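Local coordinates for predicted ATPase of the ABC class (Vibrio vulnificus, PDB 5D6A), which probably binds and hydrolyses ATP as an ATPase of the ABC class, and is held here with the non-hydrolysable ATP analogue AMP-PNP, at residues 85-88 and 93-96. Residues are numbered along the deposited sequence; the frame is centred on the assembly and turned at random.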
loop_
_atom_site.group_PDB
_atom_site.type_symbol
_atom_site.label_atom_id
_atom_site.label_comp_id
_atom_site.label_asym_id
_atom_site.label_seq_id
_atom_site.Cartn_x
_atom_site.Cartn_y
_atom_site.Cartn_z
ATOM N N SER A 85 17.296 -36.672 -17.146
ATOM C CA SER A 85 18.714 -36.293 -17.173
ATOM C C SER A 85 19.031 -35.392 -18.364
ATOM O O SER A 85 19.906 -34.530 -18.285
ATOM C CB SER A 85 19.602 -37.537 -17.229
ATOM O OG SER A 85 19.399 -38.357 -16.095
ATOM N N TRP A 86 18.317 -35.612 -19.465
ATOM C CA TRP A 86 18.503 -34.823 -20.680
ATOM C C TRP A 86 18.344 -33.311 -20.449
ATOM O O TRP A 86 18.922 -32.511 -21.188
ATOM C CB TRP A 86 17.534 -35.300 -21.767
ATOM C CG TRP A 86 16.097 -35.198 -21.370
ATOM C CD1 TRP A 86 15.378 -36.104 -20.646
ATOM C CD2 TRP A 86 15.202 -34.130 -21.680
ATOM N NE1 TRP A 86 14.089 -35.664 -20.482
ATOM C CE2 TRP A 86 13.953 -34.453 -21.108
ATOM C CE3 TRP A 86 15.331 -32.930 -22.390
ATOM C CZ2 TRP A 86 12.840 -33.620 -21.222
ATOM C CZ3 TRP A 86 14.226 -32.104 -22.503
ATOM C CH2 TRP A 86 12.995 -32.452 -21.920
ATOM N N LEU A 87 17.574 -32.927 -19.429
ATOM C CA LEU A 87 17.365 -31.505 -19.099
ATOM C C LEU A 87 18.668 -30.768 -18.791
ATOM O O LEU A 87 18.771 -29.565 -19.022
ATOM C CB LEU A 87 16.420 -31.345 -17.898
ATOM C CG LEU A 87 14.947 -31.726 -18.058
ATOM C CD1 LEU A 87 14.230 -31.619 -16.725
ATOM C CD2 LEU A 87 14.265 -30.847 -19.092
ATOM N N LYS A 88 19.653 -31.495 -18.264
ATOM C CA LYS A 88 20.955 -30.916 -17.914
ATOM C C LYS A 88 21.707 -30.398 -19.137
ATOM O O LYS A 88 22.595 -29.558 -19.011
ATOM C CB LYS A 88 21.814 -31.953 -17.177
ATOM C CG LYS A 88 21.212 -32.423 -15.860
ATOM C CD LYS A 88 21.933 -33.630 -15.283
ATOM C CE LYS A 88 23.354 -33.319 -14.857
ATOM N NZ LYS A 88 23.985 -34.512 -14.227
ATOM N N ALA A 93 17.702 -21.362 -19.432
ATOM C CA ALA A 93 16.333 -20.853 -19.490
ATOM C C ALA A 93 15.347 -21.994 -19.677
ATOM O O ALA A 93 14.244 -21.959 -19.138
ATOM C CB ALA A 93 16.185 -19.839 -20.612
ATOM N N PHE A 94 15.743 -23.000 -20.454
ATOM C CA PHE A 94 14.896 -24.165 -20.686
ATOM C C PHE A 94 14.720 -24.910 -19.362
ATOM O O PHE A 94 13.633 -25.404 -19.055
ATOM C CB PHE A 94 15.525 -25.086 -21.736
ATOM C CG PHE A 94 14.637 -26.222 -22.167
ATOM C CD1 PHE A 94 14.555 -27.389 -21.420
ATOM C CD2 PHE A 94 13.898 -26.133 -23.339
ATOM C CE1 PHE A 94 13.742 -28.437 -21.822
ATOM C CE2 PHE A 94 13.086 -27.177 -23.748
ATOM C CZ PHE A 94 13.008 -28.332 -22.989
ATOM N N GLN A 95 15.797 -24.976 -18.579
ATOM C CA GLN A 95 15.762 -25.644 -17.282
ATOM C C GLN A 95 14.964 -24.814 -16.287
ATOM O O GLN A 95 14.366 -25.356 -15.362
ATOM C CB GLN A 95 17.175 -25.864 -16.751
ATOM C CG GLN A 95 18.072 -26.636 -17.703
ATOM C CD GLN A 95 19.448 -26.897 -17.131
ATOM O OE1 GLN A 95 19.587 -27.267 -15.966
ATOM N NE2 GLN A 95 20.473 -26.732 -17.958
ATOM N N LEU A 96 14.961 -23.498 -16.483
ATOM C CA LEU A 96 14.217 -22.591 -15.617
ATOM C C LEU A 96 12.726 -22.926 -15.694
ATOM O O LEU A 96 12.034 -22.969 -14.677
ATOM C CB LEU A 96 14.459 -21.138 -16.035
ATOM C CG LEU A 96 13.913 -20.034 -15.132
ATOM C CD1 LEU A 96 14.547 -20.109 -13.756
ATOM C CD2 LEU A 96 14.171 -18.669 -15.754
#
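Trp86 and Leu87, on a 3-10 segment in the loop after strand 71-78, pack against Phe94 and Gln95 in the first part of the following helix 92-109, in the N-terminal region of this ABC-class ATPase. The pairing illustrates how a short connection can fold its apolar side chains back onto the helix that follows it. Phe94 takes the central place: its CG stands anti to the backbone N (chi1 -173°), which carries the ring out to the turn. There its CE1 approaches two partners, Trp86 CZ3 at 3.8 Å and Leu87 CD2 at 3.7 Å. The methyl lies at the edge of the phenyl ring, in its plane, while the indole comes in obliquely, the two aromatic side chains crossing at about a right angle. That same Leu87 CD2 also sits 3.5 Å above one face of the Trp86 ring, offset toward the rim, so one methyl touches both rings. Helix 181-199 adds Leu185 against Trp86 and Cys188 and Glu192 against Phe94, whereas Phe133 of strand 131-133 touches both Leu87 and Gln95. On the other side of the contact Gln95, extended beyond CG, runs alongside the carbonyls of Leu87 and Lys88 without hydrogen-bonding to them; its NE2 instead bonds the carbonyl of Glu90, within the connection. Lys88 turns its amine to the carbonyl of Glu135. Gln95 CG and CD, neighbours along the chain, both lie 3.3 Å from Leu87 O.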